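Alpha-1,2-Mannosidase (Trichoderma reesei, PDB 1HCU) probably trims alpha-1,2-linked mannose residues from high-mannose N-glycans as a calcium-dependent glycosyl hydrolase of family 47. Local coordinates at residues 140-145 with 195-200; 155-160 with 171-176; 180-185 with 200-205. All blocks are in the same frame, centred on the assembly; numbering follows the deposited sequence.

From the N terminus, the chain first supplies 140-145, on helix 127-144 and just beyond. It then passes through 155-160, which includes strand 158-160, and returns in 171-176 to close contact 2 after a short excursion. Next comes 180-185, which opens contact 3. When 195-200 comes back beside 140-145 it closes contact 1, inside whose loop contact 2 is nested; 200-205 then closes contact 3, a helical hairpin. Contacts 1 and 3 therefore cross, and they share Leu-200. Trp-185 of contact 3 packs against Ala-141, Leu-144 and Lys-145, while Pro-155 of contact 2 meets Leu-181 and Gly-204. Helices 127-144, 182-192 and 196-209 are thus tied together and to the strand-bearing segments.

Contact 1: residues 140-145 with 195-200; sequences LANGLK and PQYAQL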
loop_
_atom_site.group_PDB
_atom_site.type_symbol
_atom_site.label_atom_id
_atom_site.label_comp_id
_atom_site.label_asym_id
_atom_site.label_seq_id
_atom_site.Cartn_x
_atom_site.Cartn_y
_atom_site.Cartn_z
ATOM N N LEU A 140 5.557 -10.586 17.831
ATOM C CA LEU A 140 6.313 -9.743 16.906
ATOM C C LEU A 140 6.361 -8.314 17.446
ATOM O O LEU A 140 7.427 -7.698 17.538
ATOM C CB LEU A 140 5.636 -9.713 15.532
ATOM C CG LEU A 140 6.475 -9.708 14.248
ATOM C CD1 LEU A 140 5.592 -9.245 13.083
ATOM C CD2 LEU A 140 7.686 -8.808 14.379
ATOM N N ALA A 141 5.193 -7.788 17.794
ATOM C CA ALA A 141 5.106 -6.426 18.296
ATOM C C ALA A 141 5.916 -6.212 19.569
ATOM O O ALA A 141 6.452 -5.133 19.783
ATOM C CB ALA A 141 3.651 -6.045 18.534
ATOM N N ASN A 142 6.012 -7.234 20.414
ATOM C CA ASN A 142 6.774 -7.081 21.645
ATOM C C ASN A 142 8.259 -6.878 21.375
ATOM O O ASN A 142 8.987 -6.389 22.234
ATOM C CB ASN A 142 6.550 -8.277 22.581
ATOM C CG ASN A 142 5.223 -8.193 23.319
ATOM O OD1 ASN A 142 4.769 -7.101 23.673
ATOM N ND2 ASN A 142 4.602 -9.338 23.564
ATOM N N GLY A 143 8.706 -7.237 20.178
ATOM C CA GLY A 143 10.102 -7.046 19.846
ATOM C C GLY A 143 10.245 -5.727 19.117
ATOM O O GLY A 143 11.174 -4.946 19.351
ATOM N N LEU A 144 9.300 -5.474 18.227
ATOM C CA LEU A 144 9.297 -4.256 17.439
ATOM C C LEU A 144 9.169 -3.014 18.321
ATOM O O LEU A 144 9.733 -1.966 18.012
ATOM C CB LEU A 144 8.141 -4.305 16.438
ATOM C CG LEU A 144 8.396 -4.516 14.935
ATOM C CD1 LEU A 144 9.620 -5.368 14.652
ATOM C CD2 LEU A 144 7.144 -5.139 14.355
ATOM N N LYS A 145 8.458 -3.139 19.435
ATOM C CA LYS A 145 8.241 -1.991 20.311
ATOM C C LYS A 145 9.496 -1.281 20.813
ATOM O O LYS A 145 9.417 -0.130 21.244
ATOM C CB LYS A 145 7.351 -2.384 21.494
ATOM C CG LYS A 145 8.001 -3.256 22.538
ATOM C CD LYS A 145 7.114 -3.320 23.771
ATOM C CE LYS A 145 7.751 -4.145 24.870
ATOM N NZ LYS A 145 6.910 -4.154 26.108
ATOM N N PRO A 195 -3.170 -1.711 26.214
ATOM C CA PRO A 195 -3.115 -0.340 25.690
ATOM C C PRO A 195 -1.748 0.178 25.243
ATOM O O PRO A 195 -1.670 1.134 24.462
ATOM C CB PRO A 195 -3.680 0.495 26.846
ATOM C CG PRO A 195 -4.572 -0.461 27.563
ATOM C CD PRO A 195 -3.726 -1.713 27.578
ATOM N N GLN A 196 -0.679 -0.441 25.742
ATOM C CA GLN A 196 0.681 -0.022 25.404
ATOM C C GLN A 196 0.922 0.151 23.889
ATOM O O GLN A 196 1.428 1.186 23.454
ATOM C CB GLN A 196 1.697 -1.017 25.988
ATOM C CG GLN A 196 3.173 -0.615 25.813
ATOM C CD GLN A 196 4.180 -1.773 26.058
ATOM O OE1 GLN A 196 5.399 -1.560 26.035
ATOM N NE2 GLN A 196 3.671 -2.991 26.277
ATOM N N TYR A 197 0.545 -0.839 23.085
ATOM C CA TYR A 197 0.775 -0.774 21.642
ATOM C C TYR A 197 0.251 0.505 21.001
ATOM O O TYR A 197 1.001 1.215 20.332
ATOM C CB TYR A 197 0.179 -2.011 20.956
ATOM C CG TYR A 197 0.658 -3.304 21.580
ATOM C CD1 TYR A 197 2.016 -3.620 21.614
ATOM C CD2 TYR A 197 -0.235 -4.164 22.219
ATOM C CE1 TYR A 197 2.474 -4.753 22.281
ATOM C CE2 TYR A 197 0.212 -5.301 22.889
ATOM C CZ TYR A 197 1.569 -5.584 22.920
ATOM O OH TYR A 197 2.031 -6.669 23.630
ATOM N N ALA A 198 -1.026 0.806 21.221
ATOM C CA ALA A 198 -1.642 2.017 20.683
ATOM C C ALA A 198 -0.964 3.285 21.218
ATOM O O ALA A 198 -0.713 4.237 20.461
ATOM C CB ALA A 198 -3.127 2.041 21.026
ATOM N N GLN A 199 -0.663 3.290 22.516
ATOM C CA GLN A 199 -0.022 4.433 23.159
ATOM C C GLN A 199 1.298 4.805 22.491
ATOM O O GLN A 199 1.581 5.974 22.239
ATOM C CB GLN A 199 0.220 4.133 24.646
ATOM C CG GLN A 199 -1.051 4.179 25.483
ATOM C CD GLN A 199 -0.881 3.572 26.873
ATOM O OE1 GLN A 199 -1.792 3.640 27.703
ATOM N NE2 GLN A 199 0.280 2.966 27.129
ATOM N N LEU A 200 2.099 3.788 22.208
ATOM C CA LEU A 200 3.390 3.970 21.574
ATOM C C LEU A 200 3.271 4.547 20.171
ATOM O O LEU A 200 3.920 5.536 19.842
ATOM C CB LEU A 200 4.123 2.627 21.523
ATOM C CG LEU A 200 5.216 2.337 22.561
ATOM C CD1 LEU A 200 5.075 3.242 23.781
ATOM C CD2 LEU A 200 5.160 0.863 22.938
#
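Tyr-197 and Asn-142 meet through a hydrogen bond in which the phenol OH donates to the amide OD1 at 2.8 Å. The oxygen lies at the edge of the ring, near its plane, whereas the hydroxyl is tilted 30° from the carbonyl plane of the asparagine. Gln-138 NE2, one turn earlier on helix 127-144, also hydrogen-bonds to Tyr-197 OH, so two amides of that helix hold a single hydroxyl. Beside the hydroxyl end, Ala-141 CB meets the ring obliquely, 4.1 Å from Tyr-197 CE1, and also touches Leu-188 of helix 182-192. The second bond runs from Lys-145 NZ to Gln-196 OE1 at 3.0 Å, in the carbonyl plane and on a lone pair. Gln-196 NE2 lies 3.4 Å from Lys-145 NZ, but both are donors, and OE1 takes the bond. The lysine starts with CG between the backbone N and the carbonyl carbon (chi1 73°) and is extended from there; it meets the equally extended glutamine chain at about a right angle. Its CD also comes within 3.3 Å of Gln-196 OE1. Where the lysine leaves the backbone, its CB packs on Leu-200 CD2. The contact joins helix 127-144 and Lys-145 to helix 196-209 through two neutral amide oxygens, accepting from a phenol and an ammonium; between these segments the lysine's charge meets a dipole, not a carboxylate.

Contact 2: residues 155-160 with 171-176; sequences PDPTVF and SSNNVA
Asp-156 OD1, on a residue whose carbonyl carbon C lies 4.1 Å from Asn-173 ND2, is gripped three times: by a salt bridge from Arg-167 NE and by the backbone N atoms of Gly-169 and Ala-170. The other oxygen, OD2, pairs with Ser-168 OG and accepts from Thr-158 N at 3.0 Å on its anti side, closing an Asx turn over Pro-157. With the turn held in this way, the chain presents Pro-155 O and the Pro-157 ring to Asn-173. Asn-173 ND2 donates to Pro-155 O at 3.1 Å, coming from above the carbonyl plane, 50° out of it. The asparagine reaches there because its CG stands anti to its own N (chi1 -160°), which carries the amide toward 155-157. The proline ring lies alongside that amide, running the opposite way: Pro-157 CB approaches Asn-173 OD1 to 3.3 Å, and CD approaches ND2 to 3.7 Å. Asn-173 OD1 in turn accepts from Asn-174 N at 2.9 Å, in a bent bond (97° at the oxygen) from above its carbonyl plane. Ile-178 of the following helix touches both Asn-173 and Pro-155. One buried amide therefore spends one N-H on the proline carbonyl and its oxygen on the next peptide; bent as they are, the two bonds together would restrain its rotation, and they join the turn before strand 158-160 to the strand that leads into helix 175-178.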
loop_
_atom_site.group_PDB
_atom_site.type_symbol
_atom_site.label_atom_id
_atom_site.label_comp_id
_atom_site.label_asym_id
_atom_site.label_seq_id
_atom_site.Cartn_x
_atom_site.Cartn_y
_atom_site.Cartn_z
ATOM N N PRO A 155 9.446 6.603 16.707
ATOM C CA PRO A 155 10.077 5.310 16.426
ATOM C C PRO A 155 11.355 5.364 15.596
ATOM O O PRO A 155 11.493 6.183 14.689
ATOM C CB PRO A 155 8.969 4.537 15.713
ATOM C CG PRO A 155 8.256 5.629 14.975
ATOM C CD PRO A 155 8.140 6.697 16.036
ATOM N N ASP A 156 12.287 4.481 15.935
ATOM C CA ASP A 156 13.547 4.336 15.222
ATOM C C ASP A 156 13.104 3.404 14.092
ATOM O O ASP A 156 12.417 2.424 14.346
ATOM C CB ASP A 156 14.557 3.638 16.133
ATOM C CG ASP A 156 15.920 3.467 15.495
ATOM O OD1 ASP A 156 16.916 3.802 16.172
ATOM O OD2 ASP A 156 16.002 2.987 14.340
ATOM N N PRO A 157 13.478 3.703 12.837
ATOM C CA PRO A 157 13.113 2.898 11.662
ATOM C C PRO A 157 13.647 1.462 11.606
ATOM O O PRO A 157 13.055 0.596 10.954
ATOM C CB PRO A 157 13.635 3.740 10.501
ATOM C CG PRO A 157 14.873 4.357 11.074
ATOM C CD PRO A 157 14.406 4.788 12.461
ATOM N N THR A 158 14.755 1.209 12.289
ATOM C CA THR A 158 15.361 -0.116 12.277
ATOM C C THR A 158 15.654 -0.671 13.672
ATOM O O THR A 158 16.108 0.057 14.560
ATOM C CB THR A 158 16.693 -0.089 11.484
ATOM O OG1 THR A 158 16.456 0.431 10.170
ATOM C CG2 THR A 158 17.283 -1.489 11.367
ATOM N N VAL A 159 15.386 -1.965 13.852
ATOM C CA VAL A 159 15.660 -2.658 15.114
ATOM C C VAL A 159 16.340 -3.987 14.813
ATOM O O VAL A 159 16.447 -4.394 13.655
ATOM C CB VAL A 159 14.381 -2.942 15.927
ATOM C CG1 VAL A 159 13.717 -1.634 16.322
ATOM C CG2 VAL A 159 13.433 -3.842 15.133
ATOM N N PHE A 160 16.821 -4.648 15.860
ATOM C CA PHE A 160 17.497 -5.937 15.724
ATOM C C PHE A 160 16.955 -6.888 16.794
ATOM O O PHE A 160 16.614 -6.452 17.894
ATOM C CB PHE A 160 19.016 -5.773 15.908
ATOM C CG PHE A 160 19.666 -4.857 14.903
ATOM C CD1 PHE A 160 19.638 -3.473 15.072
ATOM C CD2 PHE A 160 20.319 -5.383 13.788
ATOM C CE1 PHE A 160 20.258 -2.621 14.141
ATOM C CE2 PHE A 160 20.938 -4.546 12.859
ATOM C CZ PHE A 160 20.907 -3.158 13.038
ATOM N N SER A 171 18.951 8.777 14.161
ATOM C CA SER A 171 18.618 10.079 14.731
ATOM C C SER A 171 17.379 10.721 14.104
ATOM O O SER A 171 16.932 11.779 14.553
ATOM C CB SER A 171 19.809 11.024 14.594
ATOM O OG SER A 171 20.183 11.159 13.237
ATOM N N SER A 172 16.830 10.086 13.071
ATOM C CA SER A 172 15.633 10.593 12.402
ATOM C C SER A 172 14.957 9.496 11.595
ATOM O O SER A 172 15.541 8.443 11.348
ATOM C CB SER A 172 15.974 11.758 11.466
ATOM O OG SER A 172 16.674 11.301 10.326
ATOM N N ASN A 173 13.726 9.764 11.172
ATOM C CA ASN A 173 12.933 8.819 10.401
ATOM C C ASN A 173 12.038 9.660 9.478
ATOM O O ASN A 173 11.957 10.889 9.645
ATOM C CB ASN A 173 12.082 7.993 11.378
ATOM C CG ASN A 173 11.588 6.675 10.785
ATOM O OD1 ASN A 173 11.785 6.382 9.603
ATOM N ND2 ASN A 173 10.937 5.875 11.619
ATOM N N ASN A 174 11.387 9.016 8.504
ATOM C CA ASN A 174 10.487 9.731 7.598
ATOM C C ASN A 174 9.041 9.577 8.071
ATOM O O ASN A 174 8.712 8.622 8.779
ATOM C CB ASN A 174 10.636 9.250 6.133
ATOM C CG ASN A 174 10.382 7.753 5.951
ATOM O OD1 ASN A 174 11.308 6.937 6.015
ATOM N ND2 ASN A 174 9.130 7.391 5.718
ATOM N N VAL A 175 8.187 10.523 7.684
ATOM C CA VAL A 175 6.789 10.517 8.091
ATOM C C VAL A 175 6.014 9.285 7.645
ATOM O O VAL A 175 5.137 8.813 8.366
ATOM C CB VAL A 175 6.042 11.802 7.606
ATOM C CG1 VAL A 175 6.690 13.032 8.227
ATOM C CG2 VAL A 175 6.053 11.898 6.087
ATOM N N ALA A 176 6.318 8.745 6.471
ATOM C CA ALA A 176 5.596 7.553 6.046
ATOM C C ALA A 176 5.842 6.397 7.020
ATOM O O ALA A 176 4.896 5.759 7.470
ATOM C CB ALA A 176 6.001 7.148 4.631
#

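Contact 3: residues 180-185 with 200-205; sequences SLVLEW and LAQKGE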
loop_
_atom_site.group_PDB
_atom_site.type_symbol
_atom_site.label_atom_id
_atom_site.label_comp_id
_atom_site.label_asym_id
_atom_site.label_seq_id
_atom_site.Cartn_x
_atom_site.Cartn_y
_atom_site.Cartn_z
ATOM N N SER A 180 2.775 5.116 9.660
ATOM C CA SER A 180 2.107 3.950 9.106
ATOM C C SER A 180 2.123 2.792 10.092
ATOM O O SER A 180 2.120 1.631 9.688
ATOM C CB SER A 180 2.774 3.520 7.799
ATOM O OG SER A 180 2.587 4.490 6.785
ATOM N N LEU A 181 2.117 3.115 11.384
ATOM C CA LEU A 181 2.142 2.106 12.441
ATOM C C LEU A 181 0.895 2.145 13.318
ATOM O O LEU A 181 0.517 1.132 13.924
ATOM C CB LEU A 181 3.363 2.333 13.329
ATOM C CG LEU A 181 4.684 2.483 12.582
ATOM C CD1 LEU A 181 5.801 2.827 13.566
ATOM C CD2 LEU A 181 4.987 1.204 11.834
ATOM N N VAL A 182 0.269 3.319 13.378
ATOM C CA VAL A 182 -0.911 3.552 14.208
ATOM C C VAL A 182 -2.105 2.622 13.973
ATOM O O VAL A 182 -2.724 2.158 14.933
ATOM C CB VAL A 182 -1.372 5.040 14.100
ATOM C CG1 VAL A 182 -1.688 5.405 12.652
ATOM C CG2 VAL A 182 -2.574 5.272 14.981
ATOM N N LEU A 183 -2.426 2.331 12.715
ATOM C CA LEU A 183 -3.558 1.460 12.420
ATOM C C LEU A 183 -3.377 0.060 13.006
ATOM O O LEU A 183 -4.223 -0.416 13.763
ATOM C CB LEU A 183 -3.764 1.325 10.906
ATOM C CG LEU A 183 -5.201 1.181 10.376
ATOM C CD1 LEU A 183 -5.168 0.570 8.969
ATOM C CD2 LEU A 183 -6.030 0.326 11.298
ATOM N N GLU A 184 -2.278 -0.608 12.675
ATOM C CA GLU A 184 -2.111 -1.964 13.178
ATOM C C GLU A 184 -1.779 -2.099 14.653
ATOM O O GLU A 184 -2.162 -3.080 15.285
ATOM C CB GLU A 184 -1.119 -2.779 12.317
ATOM C CG GLU A 184 0.003 -2.048 11.608
ATOM C CD GLU A 184 -0.466 -1.110 10.510
ATOM O OE1 GLU A 184 -0.559 0.104 10.779
ATOM O OE2 GLU A 184 -0.744 -1.587 9.382
ATOM N N TRP A 185 -1.098 -1.107 15.211
ATOM C CA TRP A 185 -0.750 -1.137 16.625
ATOM C C TRP A 185 -1.973 -0.820 17.496
ATOM O O TRP A 185 -2.114 -1.357 18.594
ATOM C CB TRP A 185 0.408 -0.168 16.896
ATOM C CG TRP A 185 1.734 -0.755 16.473
ATOM C CD1 TRP A 185 2.114 -1.111 15.205
ATOM C CD2 TRP A 185 2.810 -1.137 17.337
ATOM N NE1 TRP A 185 3.357 -1.697 15.234
ATOM C CE2 TRP A 185 3.809 -1.727 16.527
ATOM C CE3 TRP A 185 3.026 -1.042 18.718
ATOM C CZ2 TRP A 185 5.009 -2.223 17.057
ATOM C CZ3 TRP A 185 4.223 -1.537 19.246
ATOM C CH2 TRP A 185 5.196 -2.118 18.414
ATOM N N LEU A 200 2.099 3.788 22.208
ATOM C CA LEU A 200 3.390 3.970 21.574
ATOM C C LEU A 200 3.271 4.547 20.171
ATOM O O LEU A 200 3.920 5.536 19.842
ATOM C CB LEU A 200 4.123 2.627 21.523
ATOM C CG LEU A 200 5.216 2.337 22.561
ATOM C CD1 LEU A 200 5.075 3.242 23.781
ATOM C CD2 LEU A 200 5.160 0.863 22.938
ATOM N N ALA A 201 2.443 3.925 19.345
ATOM C CA ALA A 201 2.269 4.368 17.968
ATOM C C ALA A 201 1.697 5.776 17.880
ATOM O O ALA A 201 2.157 6.604 17.085
ATOM C CB ALA A 201 1.359 3.394 17.223
ATOM N N GLN A 202 0.687 6.034 18.698
ATOM C CA GLN A 202 0.025 7.329 18.724
ATOM C C GLN A 202 0.911 8.460 19.222
ATOM O O GLN A 202 0.744 9.614 18.813
ATOM C CB GLN A 202 -1.242 7.229 19.567
ATOM C CG GLN A 202 -2.268 6.325 18.912
ATOM C CD GLN A 202 -3.507 6.136 19.744
ATOM O OE1 GLN A 202 -4.305 5.241 19.484
ATOM N NE2 GLN A 202 -3.681 6.977 20.750
ATOM N N LYS A 203 1.851 8.137 20.102
ATOM C CA LYS A 203 2.751 9.156 20.617
ATOM C C LYS A 203 3.676 9.582 19.491
ATOM O O LYS A 203 3.886 10.773 19.264
ATOM C CB LYS A 203 3.576 8.623 21.797
ATOM C CG LYS A 203 4.555 9.655 22.367
ATOM C CD LYS A 203 5.128 9.225 23.717
ATOM C CE LYS A 203 5.918 10.356 24.363
ATOM N NZ LYS A 203 6.484 9.965 25.693
ATOM N N GLY A 204 4.225 8.608 18.777
ATOM C CA GLY A 204 5.110 8.941 17.678
ATOM C C GLY A 204 4.364 9.730 16.621
ATOM O O GLY A 204 4.933 10.609 15.975
ATOM N N GLU A 205 3.080 9.417 16.457
ATOM C CA GLU A 205 2.233 10.080 15.463
ATOM C C GLU A 205 1.928 11.525 15.854
ATOM O O GLU A 205 1.820 12.400 14.993
ATOM C CB GLU A 205 0.918 9.300 15.297
ATOM C CG GLU A 205 -0.097 9.905 14.314
ATOM C CD GLU A 205 0.011 9.358 12.884
ATOM O OE1 GLU A 205 -0.770 9.817 12.027
ATOM O OE2 GLU A 205 0.851 8.476 12.611
HETATM O O HOH W 1 1.730 5.719 12.843
#
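With chi1 at 58°, Val-182 sets CG1 between its backbone N and carbonyl carbon, where it faces Glu-205, and CG2 anti to the N, where it meets Gln-202. The two branches thus touch different residues of helix 196-209: CG1 is 4.0 Å from Glu-205 OE2, and CG2 is 4.1 Å from Gln-202 CG. Both partner chains cross the valine at about a right angle, the glutamate after a bend at chi2 (93°). One turn before Glu-205, Ala-201 CB lies against both Val-182 CA, at 3.8 Å, and Trp-185 CB, at 3.7 Å. A methyl is small enough for the backbones to come very near, with the CA atoms of Val-182 and Ala-201 only 5.0 Å apart. A water joins the segments as well: it accepts from Val-182 N, at the start of helix 182-192, and donates to Glu-205 OE2, both at 2.9 Å. Around this hairpin of helices 182-192 and 196-209, within the (alpha/alpha)7 barrel of family 47, Trp-185 packs on helix 98-117 and meets Phe-148 edge-to-face. Met-254 of helix 245-257 touches Val-182, Phe-247 and Leu-251 touch Glu-205, and Tyr-265 of helix 263-280 touches Val-182, Gln-202 and Glu-205.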